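Local coordinates for protein dehydrogenase (Sinorhizobium meliloti, PDB 3UOE) that probably acts as an oxidoreductase of the LDH2/MDH2 (malate/L-lactate dehydrogenase) family, at residues 106-109 with 110-113; 42-46 with 47-51. All coordinates share one frame; numbering follows the deposited sequence.

Contact 1 of 2, residues 106-109 with 110-113; sequences RGLG and PVVM
Pro110 follows Gly109 in the first turn of helix 109-127, and its ring packs outside the turn, on Gln52 and Leu55 of helix 46-61 and on Tyr146. Having no N-H, the proline costs nothing here, since nitrogens of a first helical turn have no carbonyl four residues back within the helix to bond to. At Val111 the methyl CG2 does the touching: it rests 3.9 Å from Leu108 CB, an apolar contact across the first turn of the helix. With CG1 anti to the backbone N (chi1 175°), CG2 is left beside that nitrogen, on the side where Leu108 lies. This is a helix start with Leu108 as N-cap, reached from strand 99-105, and an apolar side chain at the cap cannot bond the first N-H groups itself. The helical ladder opens at Val112, whose N donates to Leu108 O at 3.1 Å, with a second, weak bond to Gly109 O at 3.0 Å. Val112 CG2 swings back over the turn to 3.5 Å from Leu108 O and 4.1 Å from Gly107 CA. Gly107 occupies the position before the N-cap and has no side chain, so the methyl meets bare backbone there. Met113, a selenomethionine, gives the straighter bond, N to Gly109 O at 2.8 Å with an N-H...O angle of 170°; its side chain bends away from the turn to Ile134, Met140 and Tyr146.

Contact 2 of 2, residues 42-46 with 47-51; sequences RGVPA and DSARL
The carboxylate of Asp47 is the flat group here, and it meets Pro45 at its edge: Pro45 CB approaches OD1 of Asp47 to 3.3 Å, close to the plane of the carboxylate and not over a face. At the other oxygen, OD2 is paired in a salt bridge with Arg89, whose side chain also touches Pro45 and Ser48. Asp47 CG stands between its backbone N and carbonyl carbon (chi1 60°), and this turns the carboxylate back over the start of the helix. An acid in a first helical turn lies where the helix dipole would probably favour its negative charge. Elsewhere on the puckered ring of Pro45, CD faces Ser48 CB at the looser distance of 4.1 Å.

Pro45 O takes the N-H of Ala49 at 2.7 Å and Ala46 O that of Arg50 at 3.0 Å, the first rungs of the helix. Beyond its backbone, Arg50 leads away from the turn, and its NE is bonded to Asn54.

On the buried side Val44 carries the contact. Its CG1, anti to the backbone N (chi1 173°), reaches forward past Pro45 to within 3.4 Å of Ala49 N. The same methyl also touches Ser48 CB, at 3.9 Å. Ala49 CB packs in addition on Leu39 and Glu40 of the preceding helix. Pro45 is the N-cap of helix 46-61, and the apolar pairing of the residue before the cap, Val44, with the fourth residue of the helix, Ala49, CG1 to CB at 3.8 Å, is that of a hydrophobic staple at a helix N-terminus.

Overall arrangement
Following the chain, contact 2 comes first: residues 42-51 turn the chain from helix 28-41 into helix 46-61. Contact 1 opens later, where residues 106-113 leave strand 99-105, in the seven-stranded mixed sheet, for helix 109-127. The two are in series, neither nested nor crossed, and each is a local helix start. Their centres are about 11 Å apart and they touch directly: Val111 CG2 lies 3.6 Å from Ser48 CB, Pro110 O lies 3.5 Å from Leu51 CD2, and Leu108 CD1 lies 4.1 Å from Val44 CG1. The beginnings of helices 46-61 and 109-127 are thereby packed together, joining the helical N-terminal part to the sheet-bearing part.

Contact 1 of 2, residues 106-109 with 110-113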
loop_
_atom_site.group_PDB
_atom_site.type_symbol
_atom_site.label_atom_id
_atom_site.label_comp_id
_atom_site.label_asym_id
_atom_site.label_seq_id
_atom_site.Cartn_x
_atom_site.Cartn_y
_atom_site.Cartn_z
ATOM N N ARG A 106 -8.135 23.067 -11.034
ATOM C CA ARG A 106 -9.522 22.936 -10.594
ATOM C C ARG A 106 -10.327 22.029 -11.531
ATOM O O ARG A 106 -11.556 22.043 -11.517
ATOM C CB ARG A 106 -10.155 24.334 -10.489
ATOM C CG ARG A 106 -9.556 25.168 -9.357
ATOM C CD ARG A 106 -9.588 26.692 -9.578
ATOM N NE ARG A 106 -10.322 27.129 -10.762
ATOM C CZ ARG A 106 -9.731 27.603 -11.857
ATOM N NH1 ARG A 106 -8.401 27.696 -11.907
ATOM N NH2 ARG A 106 -10.462 27.979 -12.902
ATOM N N GLY A 107 -9.623 21.244 -12.348
ATOM C CA GLY A 107 -10.272 20.398 -13.328
ATOM C C GLY A 107 -11.008 19.223 -12.718
ATOM O O GLY A 107 -10.882 18.937 -11.522
ATOM N N LEU A 108 -11.798 18.550 -13.546
ATOM C CA LEU A 108 -12.486 17.344 -13.127
ATOM C C LEU A 108 -11.426 16.292 -12.876
ATOM O O LEU A 108 -10.479 16.170 -13.651
ATOM C CB LEU A 108 -13.442 16.882 -14.215
ATOM C CG LEU A 108 -14.564 17.857 -14.540
ATOM C CD1 LEU A 108 -15.461 17.285 -15.639
ATOM C CD2 LEU A 108 -15.380 18.166 -13.284
ATOM N N GLY A 109 -11.575 15.537 -11.793
ATOM C CA GLY A 109 -10.575 14.544 -11.424
ATOM C C GLY A 109 -10.165 13.580 -12.531
ATOM O O GLY A 109 -8.997 13.502 -12.897
ATOM N N PRO A 110 -11.125 12.813 -13.054
ATOM C CA PRO A 110 -10.826 11.791 -14.066
ATOM C C PRO A 110 -10.189 12.369 -15.332
ATOM O O PRO A 110 -9.362 11.708 -15.961
ATOM C CB PRO A 110 -12.203 11.207 -14.391
ATOM C CG PRO A 110 -13.003 11.452 -13.179
ATOM C CD PRO A 110 -12.523 12.752 -12.601
ATOM N N VAL A 111 -10.581 13.581 -15.707
ATOM C CA VAL A 111 -10.001 14.229 -16.885
ATOM C C VAL A 111 -8.524 14.530 -16.650
ATOM O O VAL A 111 -7.688 14.385 -17.549
ATOM C CB VAL A 111 -10.726 15.551 -17.225
ATOM C CG1 VAL A 111 -10.034 16.274 -18.390
ATOM C CG2 VAL A 111 -12.210 15.293 -17.522
ATOM N N VAL A 112 -8.208 14.973 -15.438
ATOM C CA VAL A 112 -6.843 15.355 -15.119
ATOM C C VAL A 112 -5.998 14.095 -14.946
ATOM O O VAL A 112 -4.879 14.026 -15.434
ATOM C CB VAL A 112 -6.776 16.247 -13.847
ATOM C CG1 VAL A 112 -5.340 16.327 -13.318
ATOM C CG2 VAL A 112 -7.322 17.650 -14.139
HETATM N N MSE A 113 -6.558 13.098 -14.267
HETATM C CA MSE A 113 -5.880 11.823 -14.068
HETATM C C MSE A 113 -5.532 11.135 -15.397
HETATM O O MSE A 113 -4.386 10.729 -15.611
HETATM C CB MSE A 113 -6.736 10.895 -13.197
HETATM C CG MSE A 113 -6.136 9.529 -12.952
HETATM SE SE MSE A 113 -4.380 9.589 -12.057
HETATM C CE MSE A 113 -4.997 9.848 -10.202
#

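Contact 2 of 2, residues 42-46 with 47-51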
loop_
_atom_site.group_PDB
_atom_site.type_symbol
_atom_site.label_atom_id
_atom_site.label_comp_id
_atom_site.label_asym_id
_atom_site.label_seq_id
_atom_site.Cartn_x
_atom_site.Cartn_y
_atom_site.Cartn_z
ATOM N N ARG A 42 -22.753 22.421 -18.636
ATOM C CA ARG A 42 -21.806 23.253 -17.915
ATOM C C ARG A 42 -20.541 23.584 -18.732
ATOM O O ARG A 42 -19.564 24.140 -18.205
ATOM C CB ARG A 42 -21.483 22.593 -16.570
ATOM C CG ARG A 42 -22.536 22.931 -15.512
ATOM C CD ARG A 42 -23.129 21.718 -14.805
ATOM N NE ARG A 42 -24.163 22.142 -13.858
ATOM C CZ ARG A 42 -25.468 21.917 -14.006
ATOM N NH1 ARG A 42 -25.936 21.229 -15.047
ATOM N NH2 ARG A 42 -26.309 22.367 -13.088
ATOM N N GLY A 43 -20.570 23.267 -20.026
ATOM C CA GLY A 43 -19.454 23.597 -20.898
ATOM C C GLY A 43 -18.345 22.552 -20.922
ATOM O O GLY A 43 -17.293 22.766 -21.520
ATOM N N VAL A 44 -18.575 21.421 -20.265
ATOM C CA VAL A 44 -17.613 20.327 -20.282
ATOM C C VAL A 44 -17.577 19.682 -21.669
ATOM O O VAL A 44 -18.612 19.293 -22.193
ATOM C CB VAL A 44 -17.969 19.266 -19.227
ATOM C CG1 VAL A 44 -17.062 18.008 -19.354
ATOM C CG2 VAL A 44 -17.923 19.887 -17.818
ATOM N N PRO A 45 -16.378 19.576 -22.263
ATOM C CA PRO A 45 -16.217 18.976 -23.598
ATOM C C PRO A 45 -16.815 17.566 -23.621
ATOM O O PRO A 45 -16.778 16.876 -22.597
ATOM C CB PRO A 45 -14.692 18.907 -23.780
ATOM C CG PRO A 45 -14.127 19.870 -22.789
ATOM C CD PRO A 45 -15.086 19.912 -21.639
ATOM N N ALA A 46 -17.360 17.154 -24.763
ATOM C CA ALA A 46 -18.078 15.870 -24.863
ATOM C C ALA A 46 -17.234 14.648 -24.477
ATOM O O ALA A 46 -17.733 13.719 -23.839
ATOM C CB ALA A 46 -18.687 15.695 -26.254
ATOM N N ASP A 47 -15.961 14.642 -24.854
ATOM C CA ASP A 47 -15.097 13.513 -24.507
ATOM C C ASP A 47 -14.888 13.469 -22.996
ATOM O O ASP A 47 -14.956 12.407 -22.375
ATOM C CB ASP A 47 -13.746 13.592 -25.237
ATOM C CG ASP A 47 -12.964 14.851 -24.894
ATOM O OD1 ASP A 47 -13.578 15.929 -24.778
ATOM O OD2 ASP A 47 -11.729 14.771 -24.743
ATOM N N SER A 48 -14.643 14.634 -22.414
ATOM C CA SER A 48 -14.478 14.744 -20.969
ATOM C C SER A 48 -15.776 14.453 -20.209
ATOM O O SER A 48 -15.747 13.833 -19.140
ATOM C CB SER A 48 -13.929 16.119 -20.596
ATOM O OG SER A 48 -12.599 16.250 -21.058
ATOM N N ALA A 49 -16.907 14.895 -20.756
ATOM C CA ALA A 49 -18.191 14.632 -20.114
ATOM C C ALA A 49 -18.439 13.126 -20.039
ATOM O O ALA A 49 -18.879 12.604 -19.023
ATOM C CB ALA A 49 -19.336 15.335 -20.865
ATOM N N ARG A 50 -18.140 12.441 -21.134
ATOM C CA ARG A 50 -18.328 11.001 -21.244
ATOM C C ARG A 50 -17.459 10.279 -20.217
ATOM O O ARG A 50 -17.898 9.323 -19.585
ATOM C CB ARG A 50 -17.979 10.549 -22.669
ATOM C CG ARG A 50 -18.051 9.061 -22.912
ATOM C CD ARG A 50 -19.400 8.493 -22.483
ATOM N NE ARG A 50 -19.485 7.064 -22.762
ATOM C CZ ARG A 50 -19.996 6.548 -23.877
ATOM N NH1 ARG A 50 -20.490 7.345 -24.823
ATOM N NH2 ARG A 50 -20.023 5.232 -24.037
ATOM N N LEU A 51 -16.230 10.760 -20.050
ATOM C CA LEU A 51 -15.264 10.137 -19.148
ATOM C C LEU A 51 -15.681 10.312 -17.684
ATOM O O LEU A 51 -15.732 9.346 -16.924
ATOM C CB LEU A 51 -13.861 10.720 -19.373
ATOM C CG LEU A 51 -12.795 10.305 -18.350
ATOM C CD1 LEU A 51 -12.536 8.781 -18.368
ATOM C CD2 LEU A 51 -11.518 11.078 -18.584
#